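Local coordinates for protein coclaurine N-methyltransferase (Coptis japonica, PDB 6GKV) that transfers a methyl group from S-adenosyl-L-methionine to the ring nitrogen of coclaurine and related tetrahydroisoquinolines in alkaloid biosynthesis, working as a homodimer, at residues Q26-R29 against R30-R34; E68-D71 against S72-E76; E207-L210 against R211-E215; I257-A261 against S262-Y266. All blocks are in the same frame, centred on the assembly; numbering follows the deposited sequence.

Contact 1 of 4, residues Q26-R29 against R30-R34; sequences QLIR and RELAR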
loop_
_atom_site.group_PDB
_atom_site.type_symbol
_atom_site.label_atom_id
_atom_site.label_comp_id
_atom_site.label_asym_id
_atom_site.label_seq_id
_atom_site.Cartn_x
_atom_site.Cartn_y
_atom_site.Cartn_z
ATOM N N GLN A 26 -3.894 25.081 -19.757
ATOM C CA GLN A 26 -5.168 25.341 -19.106
ATOM C C GLN A 26 -6.205 24.242 -19.354
ATOM O O GLN A 26 -6.910 23.849 -18.439
ATOM C CB GLN A 26 -5.732 26.687 -19.562
ATOM C CG GLN A 26 -6.948 27.123 -18.788
ATOM C CD GLN A 26 -7.390 28.519 -19.156
ATOM O OE1 GLN A 26 -8.563 28.764 -19.429
ATOM N NE2 GLN A 26 -6.443 29.442 -19.180
ATOM N N LEU A 27 -6.306 23.749 -20.586
ATOM C CA LEU A 27 -7.326 22.745 -20.905
ATOM C C LEU A 27 -6.971 21.382 -20.322
ATOM O O LEU A 27 -7.859 20.607 -19.938
ATOM C CB LEU A 27 -7.526 22.626 -22.422
ATOM C CG LEU A 27 -8.194 23.818 -23.114
ATOM C CD1 LEU A 27 -8.192 23.656 -24.632
ATOM C CD2 LEU A 27 -9.610 23.993 -22.601
ATOM N N ILE A 28 -5.672 21.089 -20.293
ATOM C CA ILE A 28 -5.173 19.842 -19.735
ATOM C C ILE A 28 -5.491 19.816 -18.242
ATOM O O ILE A 28 -6.069 18.847 -17.749
ATOM C CB ILE A 28 -3.655 19.673 -19.999
ATOM C CG1 ILE A 28 -3.427 19.377 -21.484
ATOM C CG2 ILE A 28 -3.084 18.564 -19.165
ATOM C CD1 ILE A 28 -1.990 19.144 -21.879
ATOM N N ARG A 29 -5.164 20.904 -17.543
ATOM C CA ARG A 29 -5.414 21.009 -16.108
ATOM C C ARG A 29 -6.867 20.762 -15.766
ATOM O O ARG A 29 -7.173 20.266 -14.677
ATOM C CB ARG A 29 -5.022 22.380 -15.574
ATOM C CG ARG A 29 -3.569 22.650 -15.659
ATOM C CD ARG A 29 -3.190 23.768 -14.772
ATOM N NE ARG A 29 -1.921 24.303 -15.219
ATOM C CZ ARG A 29 -1.796 25.466 -15.838
ATOM N NH1 ARG A 29 -2.873 26.223 -16.051
ATOM N NH2 ARG A 29 -0.594 25.878 -16.232
ATOM N N ARG A 30 -7.760 21.119 -16.685
ATOM C CA ARG A 30 -9.190 20.977 -16.441
ATOM C C ARG A 30 -9.569 19.511 -16.450
ATOM O O ARG A 30 -10.440 19.090 -15.692
ATOM C CB ARG A 30 -10.016 21.721 -17.488
ATOM C CG ARG A 30 -9.896 23.214 -17.447
ATOM C CD ARG A 30 -10.928 23.822 -18.410
ATOM N NE ARG A 30 -10.736 25.266 -18.556
ATOM C CZ ARG A 30 -11.131 25.984 -19.597
ATOM N NH1 ARG A 30 -11.757 25.409 -20.621
ATOM N NH2 ARG A 30 -10.892 27.287 -19.614
ATOM N N GLU A 31 -8.927 18.745 -17.331
ATOM C CA GLU A 31 -9.178 17.304 -17.417
ATOM C C GLU A 31 -8.551 16.595 -16.224
ATOM O O GLU A 31 -9.182 15.738 -15.607
ATOM C CB GLU A 31 -8.645 16.718 -18.734
ATOM C CG GLU A 31 -9.449 17.109 -19.945
ATOM C CD GLU A 31 -10.941 16.887 -19.755
ATOM O OE1 GLU A 31 -11.340 15.741 -19.447
ATOM O OE2 GLU A 31 -11.711 17.860 -19.912
ATOM N N LEU A 32 -7.302 16.950 -15.933
ATOM C CA LEU A 32 -6.608 16.470 -14.750
ATOM C C LEU A 32 -7.484 16.624 -13.509
ATOM O O LEU A 32 -7.806 15.642 -12.849
ATOM C CB LEU A 32 -5.298 17.224 -14.559
ATOM C CG LEU A 32 -4.220 16.902 -15.583
ATOM C CD1 LEU A 32 -2.913 17.535 -15.143
ATOM C CD2 LEU A 32 -4.087 15.390 -15.729
ATOM N N ALA A 33 -7.884 17.858 -13.227
ATOM C CA ALA A 33 -8.817 18.152 -12.142
ATOM C C ALA A 33 -9.952 17.146 -12.127
ATOM O O ALA A 33 -10.278 16.586 -11.093
ATOM C CB ALA A 33 -9.371 19.563 -12.288
ATOM N N ARG A 34 -10.531 16.897 -13.295
ATOM C CA ARG A 34 -11.661 15.985 -13.384
ATOM C C ARG A 34 -11.282 14.519 -13.139
ATOM O O ARG A 34 -12.135 13.733 -12.721
ATOM C CB ARG A 34 -12.331 16.101 -14.746
ATOM C CG ARG A 34 -13.101 17.400 -15.006
ATOM C CD ARG A 34 -13.676 17.397 -16.438
ATOM N NE ARG A 34 -14.694 16.362 -16.599
ATOM C CZ ARG A 34 -14.687 15.413 -17.533
ATOM N NH1 ARG A 34 -13.712 15.343 -18.434
ATOM N NH2 ARG A 34 -15.672 14.528 -17.560
HETATM O O HOH W 1 -10.231 20.573 -20.945
#

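Contact 2 of 4, residues E68-D71 against S72-E76; sequences ETLD and SQLYE. With SAH (S-adenosyl-L-homocysteine), chain C.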
loop_
_atom_site.group_PDB
_atom_site.type_symbol
_atom_site.label_atom_id
_atom_site.label_comp_id
_atom_site.label_asym_id
_atom_site.label_seq_id
_atom_site.Cartn_x
_atom_site.Cartn_y
_atom_site.Cartn_z
ATOM N N GLU A 68 2.095 -5.230 -30.550
ATOM C CA GLU A 68 2.851 -4.822 -31.734
ATOM C C GLU A 68 2.284 -3.542 -32.365
ATOM O O GLU A 68 3.012 -2.841 -33.073
ATOM C CB GLU A 68 2.916 -5.948 -32.779
ATOM C CG GLU A 68 4.033 -6.968 -32.499
ATOM C CD GLU A 68 5.442 -6.381 -32.633
ATOM O OE1 GLU A 68 5.591 -5.278 -33.209
ATOM O OE2 GLU A 68 6.394 -7.013 -32.127
ATOM N N THR A 69 1.012 -3.225 -32.106
ATOM C CA THR A 69 0.471 -1.907 -32.459
ATOM C C THR A 69 0.867 -0.830 -31.412
ATOM O O THR A 69 0.596 0.360 -31.611
ATOM C CB THR A 69 -1.075 -1.930 -32.626
ATOM O OG1 THR A 69 -1.684 -2.654 -31.552
ATOM C CG2 THR A 69 -1.499 -2.564 -33.967
ATOM N N LEU A 70 1.493 -1.254 -30.304
ATOM C CA LEU A 70 2.158 -0.328 -29.383
ATOM C C LEU A 70 3.586 -0.059 -29.858
ATOM O O LEU A 70 4.063 1.075 -29.782
ATOM C CB LEU A 70 2.169 -0.871 -27.940
ATOM C CG LEU A 70 3.037 -0.209 -26.852
ATOM C CD1 LEU A 70 2.824 1.304 -26.778
ATOM C CD2 LEU A 70 2.789 -0.867 -25.492
ATOM N N ASP A 71 4.261 -1.102 -30.343
ATOM C CA ASP A 71 5.610 -0.952 -30.889
ATOM C C ASP A 71 5.611 -0.188 -32.220
ATOM O O ASP A 71 6.658 0.255 -32.679
ATOM C CB ASP A 71 6.279 -2.318 -31.075
ATOM C CG ASP A 71 7.732 -2.203 -31.533
ATOM O OD1 ASP A 71 8.575 -1.775 -30.719
ATOM O OD2 ASP A 71 8.032 -2.530 -32.702
ATOM N N SER A 72 4.443 -0.021 -32.833
ATOM C CA SER A 72 4.366 0.660 -34.127
ATOM C C SER A 72 4.088 2.156 -34.009
ATOM O O SER A 72 4.761 2.959 -34.662
ATOM C CB SER A 72 3.297 0.016 -35.018
ATOM O OG SER A 72 3.852 -0.972 -35.867
ATOM N N GLN A 73 3.090 2.529 -33.206
ATOM C CA GLN A 73 2.729 3.938 -33.065
ATOM C C GLN A 73 3.793 4.671 -32.258
ATOM O O GLN A 73 4.077 5.849 -32.485
ATOM C CB GLN A 73 1.351 4.099 -32.407
ATOM C CG GLN A 73 0.185 3.717 -33.313
ATOM C CD GLN A 73 -1.163 4.199 -32.795
ATOM O OE1 GLN A 73 -1.377 5.397 -32.578
ATOM N NE2 GLN A 73 -2.076 3.261 -32.588
ATOM N N LEU A 74 4.388 3.931 -31.331
ATOM C CA LEU A 74 5.357 4.448 -30.378
ATOM C C LEU A 74 6.541 3.482 -30.377
ATOM O O LEU A 74 6.415 2.383 -30.909
ATOM C CB LEU A 74 4.705 4.557 -28.998
ATOM C CG LEU A 74 5.265 5.454 -27.904
ATOM C CD1 LEU A 74 5.469 6.881 -28.403
ATOM C CD2 LEU A 74 4.284 5.415 -26.750
ATOM N N TYR A 75 7.689 3.888 -29.831
ATOM C CA TYR A 75 8.832 2.973 -29.614
ATOM C C TYR A 75 9.562 2.442 -30.877
ATOM O O TYR A 75 10.523 1.671 -30.758
ATOM C CB TYR A 75 8.371 1.784 -28.751
ATOM C CG TYR A 75 7.870 2.218 -27.394
ATOM C CD1 TYR A 75 8.515 3.242 -26.703
ATOM C CD2 TYR A 75 6.741 1.644 -26.823
ATOM C CE1 TYR A 75 8.074 3.664 -25.479
ATOM C CE2 TYR A 75 6.285 2.069 -25.590
ATOM C CZ TYR A 75 6.964 3.083 -24.920
ATOM O OH TYR A 75 6.543 3.530 -23.681
ATOM N N GLU A 76 9.108 2.839 -32.069
ATOM C CA GLU A 76 9.891 2.659 -33.299
ATOM C C GLU A 76 10.254 4.035 -33.848
ATOM O O GLU A 76 10.026 4.337 -35.020
ATOM C CB GLU A 76 9.130 1.854 -34.363
ATOM C CG GLU A 76 9.271 0.333 -34.273
ATOM C CD GLU A 76 10.707 -0.155 -34.317
ATOM O OE1 GLU A 76 11.576 0.519 -34.906
ATOM O OE2 GLU A 76 10.960 -1.234 -33.759
HETATM N N SAH C . 13.327 1.752 -20.232
HETATM C CA SAH C . 13.643 2.746 -21.248
HETATM C CB SAH C . 12.405 3.112 -22.054
HETATM C CG SAH C . 11.082 3.091 -21.293
HETATM S SD SAH C . 9.677 3.313 -22.420
HETATM C C SAH C . 14.237 4.007 -20.639
HETATM O O SAH C . 14.108 4.185 -19.427
HETATM O OXT SAH C . 14.834 4.850 -21.331
HETATM C "C5'" SAH C . 9.199 1.563 -22.360
HETATM C "C4'" SAH C . 10.207 0.605 -23.007
HETATM O "O4'" SAH C . 9.725 -0.729 -22.954
HETATM C "C3'" SAH C . 10.458 0.916 -24.476
HETATM O "O3'" SAH C . 11.811 0.669 -24.765
HETATM C "C2'" SAH C . 9.649 -0.100 -25.242
HETATM O "O2'" SAH C . 10.317 -0.401 -26.442
HETATM C "C1'" SAH C . 9.622 -1.273 -24.264
HETATM N N9 SAH C . 8.419 -2.126 -24.401
HETATM C C8 SAH C . 7.093 -1.747 -24.395
HETATM N N7 SAH C . 6.328 -2.859 -24.550
HETATM C C5 SAH C . 7.147 -3.942 -24.657
HETATM C C6 SAH C . 6.909 -5.310 -24.838
HETATM N N6 SAH C . 5.665 -5.787 -24.940
HETATM N N1 SAH C . 7.982 -6.178 -24.916
HETATM C C2 SAH C . 9.276 -5.696 -24.824
HETATM N N3 SAH C . 9.505 -4.347 -24.644
HETATM C C4 SAH C . 8.458 -3.488 -24.567
#

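Contact 3 of 4, residues E207-L210 against R211-E215; sequences ELLL and RKISE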
loop_
_atom_site.group_PDB
_atom_site.type_symbol
_atom_site.label_atom_id
_atom_site.label_comp_id
_atom_site.label_asym_id
_atom_site.label_seq_id
_atom_site.Cartn_x
_atom_site.Cartn_y
_atom_site.Cartn_z
ATOM N N GLU A 207 0.523 -10.387 -12.273
ATOM C CA GLU A 207 0.820 -11.655 -11.608
ATOM C C GLU A 207 1.559 -12.605 -12.578
ATOM O O GLU A 207 2.541 -13.246 -12.188
ATOM C CB GLU A 207 -0.471 -12.303 -11.070
ATOM C CG GLU A 207 -0.294 -13.706 -10.490
ATOM C CD GLU A 207 -1.617 -14.438 -10.282
ATOM O OE1 GLU A 207 -2.625 -13.785 -9.954
ATOM O OE2 GLU A 207 -1.657 -15.672 -10.464
ATOM N N LEU A 208 1.108 -12.679 -13.835
ATOM C CA LEU A 208 1.768 -13.555 -14.824
ATOM C C LEU A 208 3.131 -13.000 -15.229
ATOM O O LEU A 208 4.107 -13.729 -15.274
ATOM C CB LEU A 208 0.899 -13.764 -16.068
ATOM C CG LEU A 208 -0.303 -14.703 -15.900
ATOM C CD1 LEU A 208 -1.074 -14.843 -17.205
ATOM C CD2 LEU A 208 0.121 -16.075 -15.396
ATOM N N LEU A 209 3.202 -11.702 -15.486
ATOM C CA LEU A 209 4.473 -11.056 -15.813
ATOM C C LEU A 209 5.535 -11.200 -14.703
ATOM O O LEU A 209 6.692 -11.532 -14.987
ATOM C CB LEU A 209 4.241 -9.568 -16.107
ATOM C CG LEU A 209 5.488 -8.863 -16.620
ATOM C CD1 LEU A 209 5.986 -9.590 -17.861
ATOM C CD2 LEU A 209 5.194 -7.432 -16.935
ATOM N N LEU A 210 5.152 -10.936 -13.449
ATOM C CA LEU A 210 6.085 -11.065 -12.328
ATOM C C LEU A 210 6.438 -12.530 -12.017
ATOM O O LEU A 210 7.562 -12.821 -11.576
ATOM C CB LEU A 210 5.522 -10.368 -11.077
ATOM C CG LEU A 210 5.679 -8.836 -11.155
ATOM C CD1 LEU A 210 4.929 -8.124 -10.049
ATOM C CD2 LEU A 210 7.151 -8.394 -11.163
ATOM N N ARG A 211 5.508 -13.459 -12.255
ATOM C CA ARG A 211 5.859 -14.868 -12.140
ATOM C C ARG A 211 7.005 -15.180 -13.109
ATOM O O ARG A 211 8.003 -15.809 -12.731
ATOM C CB ARG A 211 4.652 -15.782 -12.413
ATOM C CG ARG A 211 4.903 -17.289 -12.109
ATOM C CD ARG A 211 3.615 -18.122 -12.211
ATOM N NE ARG A 211 2.484 -17.458 -11.559
ATOM C CZ ARG A 211 2.265 -17.441 -10.242
ATOM N NH1 ARG A 211 3.095 -18.064 -9.413
ATOM N NH2 ARG A 211 1.212 -16.802 -9.744
ATOM N N LYS A 212 6.871 -14.719 -14.350
ATOM C CA LYS A 212 7.885 -14.969 -15.372
ATOM C C LYS A 212 9.237 -14.349 -14.988
ATOM O O LYS A 212 10.260 -15.025 -14.988
ATOM C CB LYS A 212 7.415 -14.433 -16.739
ATOM C CG LYS A 212 8.444 -14.562 -17.848
ATOM C CD LYS A 212 7.941 -14.003 -19.170
ATOM C CE LYS A 212 6.965 -14.945 -19.852
ATOM N NZ LYS A 212 6.280 -14.276 -20.975
ATOM N N ILE A 213 9.227 -13.066 -14.646
ATOM C CA ILE A 213 10.454 -12.340 -14.324
ATOM C C ILE A 213 11.212 -12.928 -13.116
ATOM O O ILE A 213 12.455 -12.929 -13.078
ATOM C CB ILE A 213 10.130 -10.846 -14.070
ATOM C CG1 ILE A 213 9.648 -10.193 -15.374
ATOM C CG2 ILE A 213 11.348 -10.102 -13.547
ATOM C CD1 ILE A 213 9.273 -8.741 -15.213
ATOM N N SER A 214 10.467 -13.435 -12.134
ATOM C CA SER A 214 11.087 -13.979 -10.922
ATOM C C SER A 214 11.872 -15.238 -11.258
ATOM O O SER A 214 12.886 -15.531 -10.626
ATOM C CB SER A 214 10.041 -14.281 -9.843
ATOM O OG SER A 214 9.214 -15.370 -10.214
ATOM N N GLU A 215 11.406 -15.961 -12.274
ATOM C CA GLU A 215 12.076 -17.178 -12.734
ATOM C C GLU A 215 13.427 -16.839 -13.363
ATOM O O GLU A 215 14.292 -17.706 -13.478
ATOM C CB GLU A 215 11.195 -17.943 -13.725
ATOM C CG GLU A 215 9.901 -18.488 -13.112
ATOM C CD GLU A 215 8.939 -19.074 -14.143
ATOM O OE1 GLU A 215 9.279 -19.096 -15.349
ATOM O OE2 GLU A 215 7.840 -19.515 -13.741
#

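Contact 4 of 4, residues I257-A261 against S262-Y266; sequences IIPSA and SFFLY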
loop_
_atom_site.group_PDB
_atom_site.type_symbol
_atom_site.label_atom_id
_atom_site.label_comp_id
_atom_site.label_asym_id
_atom_site.label_seq_id
_atom_site.Cartn_x
_atom_site.Cartn_y
_atom_site.Cartn_z
ATOM N N ILE A 257 -1.659 1.864 -18.407
ATOM C CA ILE A 257 -2.258 1.786 -17.071
ATOM C C ILE A 257 -1.529 2.756 -16.134
ATOM O O ILE A 257 -0.299 2.896 -16.197
ATOM C CB ILE A 257 -2.200 0.356 -16.481
ATOM C CG1 ILE A 257 -3.319 -0.514 -17.037
ATOM C CG2 ILE A 257 -2.383 0.373 -15.004
ATOM C CD1 ILE A 257 -3.233 -1.951 -16.565
ATOM N N ILE A 258 -2.292 3.474 -15.314
ATOM C CA ILE A 258 -1.686 4.275 -14.251
ATOM C C ILE A 258 -1.872 3.570 -12.912
ATOM O O ILE A 258 -2.986 3.566 -12.361
ATOM C CB ILE A 258 -2.295 5.685 -14.165
ATOM C CG1 ILE A 258 -2.300 6.334 -15.547
ATOM C CG2 ILE A 258 -1.538 6.530 -13.135
ATOM C CD1 ILE A 258 -0.912 6.572 -16.105
ATOM N N PRO A 259 -0.801 2.937 -12.402
ATOM C CA PRO A 259 -0.938 2.255 -11.105
ATOM C C PRO A 259 -0.952 3.241 -9.922
ATOM O O PRO A 259 -0.495 4.373 -10.035
ATOM C CB PRO A 259 0.305 1.323 -11.046
ATOM C CG PRO A 259 1.101 1.566 -12.340
ATOM C CD PRO A 259 0.578 2.865 -12.937
ATOM N N SER A 260 -1.515 2.823 -8.801
ATOM C CA SER A 260 -1.266 3.500 -7.527
ATOM C C SER A 260 0.177 3.316 -7.152
ATOM O O SER A 260 0.835 2.380 -7.617
ATOM C CB SER A 260 -2.145 2.927 -6.428
ATOM O OG SER A 260 -1.938 1.523 -6.391
ATOM N N ALA A 261 0.675 4.189 -6.291
ATOM C CA ALA A 261 2.027 4.008 -5.778
ATOM C C ALA A 261 2.140 2.681 -5.019
ATOM O O ALA A 261 3.211 2.088 -4.976
ATOM C CB ALA A 261 2.426 5.175 -4.900
ATOM N N SER A 262 1.023 2.210 -4.460
ATOM C CA SER A 262 0.970 0.956 -3.684
ATOM C C SER A 262 0.766 -0.317 -4.494
ATOM O O SER A 262 0.611 -1.389 -3.912
ATOM C CB SER A 262 -0.177 1.020 -2.680
ATOM O OG SER A 262 -1.414 0.843 -3.374
ATOM N N PHE A 263 0.734 -0.202 -5.816
ATOM C CA PHE A 263 0.049 -1.205 -6.641
ATOM C C PHE A 263 0.719 -2.578 -6.632
ATOM O O PHE A 263 0.055 -3.601 -6.467
ATOM C CB PHE A 263 -0.096 -0.707 -8.104
ATOM C CG PHE A 263 -1.288 -1.301 -8.822
ATOM C CD1 PHE A 263 -2.577 -1.015 -8.393
ATOM C CD2 PHE A 263 -1.125 -2.138 -9.908
ATOM C CE1 PHE A 263 -3.683 -1.563 -9.043
ATOM C CE2 PHE A 263 -2.229 -2.703 -10.574
ATOM C CZ PHE A 263 -3.497 -2.433 -10.139
ATOM N N PHE A 264 2.034 -2.601 -6.779
ATOM C CA PHE A 264 2.724 -3.859 -6.926
ATOM C C PHE A 264 3.003 -4.493 -5.586
ATOM O O PHE A 264 3.463 -5.625 -5.517
ATOM C CB PHE A 264 3.981 -3.641 -7.740
ATOM C CG PHE A 264 3.682 -3.114 -9.107
ATOM C CD1 PHE A 264 2.981 -3.893 -10.012
ATOM C CD2 PHE A 264 4.051 -1.832 -9.478
ATOM C CE1 PHE A 264 2.663 -3.413 -11.287
ATOM C CE2 PHE A 264 3.743 -1.348 -10.744
ATOM C CZ PHE A 264 3.042 -2.140 -11.649
ATOM N N LEU A 265 2.658 -3.779 -4.516
ATOM C CA LEU A 265 2.612 -4.375 -3.198
ATOM C C LEU A 265 1.589 -5.512 -3.199
ATOM O O LEU A 265 1.588 -6.371 -2.306
ATOM C CB LEU A 265 2.253 -3.329 -2.130
ATOM C CG LEU A 265 3.209 -2.130 -1.957
ATOM C CD1 LEU A 265 2.766 -1.225 -0.825
ATOM C CD2 LEU A 265 4.670 -2.558 -1.755
ATOM N N TYR A 266 0.708 -5.507 -4.200
ATOM C CA TYR A 266 -0.397 -6.460 -4.242
ATOM C C TYR A 266 -0.094 -7.603 -5.188
ATOM O O TYR A 266 -0.949 -8.448 -5.448
ATOM C CB TYR A 266 -1.691 -5.763 -4.662
ATOM C CG TYR A 266 -2.302 -4.875 -3.592
ATOM C CD1 TYR A 266 -2.977 -5.433 -2.497
ATOM C CD2 TYR A 266 -2.218 -3.494 -3.676
ATOM C CE1 TYR A 266 -3.535 -4.648 -1.513
ATOM C CE2 TYR A 266 -2.791 -2.669 -2.680
ATOM C CZ TYR A 266 -3.451 -3.260 -1.609
ATOM O OH TYR A 266 -4.026 -2.475 -0.634
#

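Contact 1 of 4, residues Q26-R29 against R30-R34
Two turns of helix 21-39, in the helical N-terminal part of the chain, bring Gln-26 and Leu-27 up against Arg-30 and Ile-28 against Leu-32. The Arg-30 chain runs extended from CG to NE and carries its guanidinium back over the preceding turn. There Arg-30 NH2 lies 2.8 Å from OE1 of Gln-26, with the amide and guanidinium planes turned 52° apart. The other terminal nitrogen, Arg-30 NH1, sits 3.2 Å from the CD2 methyl of Leu-27, so one flat group is shared between a polar and an apolar neighbour. Gln-26 reaches this place because its CG stands anti to the backbone N (chi1 -172°) and the chain continues outstretched.

Next along the helix, a water donates to Leu-27 O at 2.6 Å and, less closely, to Glu-31 OE2. The other oxygen, Glu-31 OE1, forms a salt bridge with Arg-34 NH1 at 2.6 Å, and Arg-34 NH2 turns to Asp-241. On the buried side Ile-28 and Leu-32 lie side by side, CG2 of the first 4.1 Å from CG of the second. Trp-245 and Phe-246 cover Ile-28, Tyr-336 covers Leu-32, and Arg-29 pairs with Glu-332.

The backbone bond from Leu-32 N to Ile-28 O is 2.9 Å and nearly straight. Ile-28 and Leu-32 turned into the protein while Gln-26, Arg-29 and Arg-30 stay exposed is the pattern of an amphipathic alpha-helix.

Contact 2 of 4, residues E68-D71 against S72-E76
A short, weakly bonded helical turn about residues 70-73 is held by the bond from Leu-74 N to Leu-70 O, 3.3 Å long, with the donor above the carbonyl plane; beyond it Tyr-75 takes positive phi (68°) and swings the chain into the cofactor site. The phenol ring of Tyr-75 lies between two covers. C2' of the S-adenosyl-L-homocysteine ribose sits over the centre of one face, 3.6 Å above its plane, and Leu-74 CG lies over the centre of the opposite face. Leu-70 joins obliquely, its CD1 methyl 3.7 Å from Tyr-75 CE2. At the tip, Tyr-75 OH is 3.4 Å from SD of the cofactor product and is hydrogen-bonded to His-202, whose ring stands almost perpendicular to the phenol. The bound N-methylheliamine also touches Tyr-75, while Leu-74 packs on Tyr-322 and Trp-323 of helix 313-335.

On another side of the turn, Asp-71 crosses Glu-76. Asp-71 OD2 comes within 3.4 Å of Glu-76 OE2, and the two carboxylate planes are 81° apart. Glu-76 CG lies 3.1 Å from Asp-71 O, and the bend at chi2 beyond it turns the carboxylate back to Asp-71. Ser-156 OG bonds to Tyr-75 O and weakly to Glu-76 OE2.

Two carboxylates this close would probably raise the affinity of one of them for a proton. Around the sulfur the chemistry is different: a tyrosine ring packed along ribose and thioether, its hydroxyl tied to a histidine, lines the place where cofactor and amine meet, consistent with a part in holding the two for methyl transfer.

Contact 3 of 4, residues E207-L210 against R211-E215
Glu-207 meets Arg-211 one turn further along helix 206-215, the two side chains running side by side in the same direction. NH2 of Arg-211 donates to Glu-207 OE2 at 3.2 Å, a salt bridge with an N-H...O angle of 140°. The carboxylate lies at the edge of the guanidinium, near its plane, but the two groups are almost perpendicular, and OE2 is met on the anti side, tilted from the carboxylate plane. Arg-211 gets there by bending at chi3 (-44°), which folds its end back toward the preceding turn. Each charge has a second mate: Glu-207 OE1 binds Arg-59, and Arg-211 NH1 binds Asp-270. With Glu-207 replaced by an alanine, Arg-59 would probably lose this partner and the Arg-211 guanidinium would be held by Asp-270 without its mate on the helix.

Leu-208 takes part through its carbonyl O, which accepts from Lys-212 N at 3.1 Å; the lysine leads its amino group away to Ile-182 O. The helix is the one that follows strand 191-197 in the Rossmann-like methyltransferase fold and leads toward strand 221-230.

Leu-209 crosses Ile-213 on the buried side, CG to CD1 4.0 Å. The side chain also packs on Phe-200 and Met-203. Leu-209 O accepts from Ile-213 N at 3.0 Å.

Leu-210 packs on Leu-223, as does Ile-213, and Leu-210 O accepts from Ser-214 N. The hydroxyl OG of Ser-214 donates to Arg-211 O at 2.8 Å.

Contact 4 of 4, residues I257-A261 against S262-Y266
Phe-263 CB packs against Pro-259 CB at 3.6 Å and lies near Ser-260 O as well. From there CG leaves anti to the backbone N (chi1 -153°), which keeps the ring beside the proline; CG itself is 3.8 Å from Pro-259 CB. Further out the two ortho carbons part company. CD1 meets the hydroxyl Ser-260 OG at 3.3 Å, the oxygen lying at the ring edge near its plane, while CD2 stays by Pro-259 CB and also sits over one face of Phe-264, offset toward the rim. The ring packs against Thr-55 and Leu-58 of helix 44-58.

The backbone beneath is a type I beta turn from Ser-260 to Phe-263, closed by Phe-263 N to Ser-260 O at 3.1 Å and leading into a 3-10 segment, 264-266. Across the turn, Ser-260 OG and Ser-262 OG share a hydrogen bond of 3.1 Å. A serine in place of Phe-263 would probably open a gap between Pro-259 and helix 44-58.

Pro-259 also offers CG to Phe-264 CZ, 4.2 Å away; the Phe-264 ring makes edge-to-face contacts with His-227, Tyr-206 and Phe-200. Past the turn, Tyr-266 OH hydrogen-bonds His-276 of the second subunit.

Overall arrangement
The four contacts follow one another in series; each lies within a continuous run of chain, and none nests in or crosses another. Contact 1 belongs to N-terminal helix 21-39, about 27 Å centre to centre from contact 2, which is the short turn delivering the chain to the cofactor and amine pocket. Contact 3, on the helix between strands 191-197 and 221-230, lies across the chain's centre from contact 1. Contact 4 comes last, running from strand 257-258 into the loop before strand 272-279, its nearest atoms about 5 Å from contact 3. Phe-200 touches residues of both, and contact 4 extends to the second subunit.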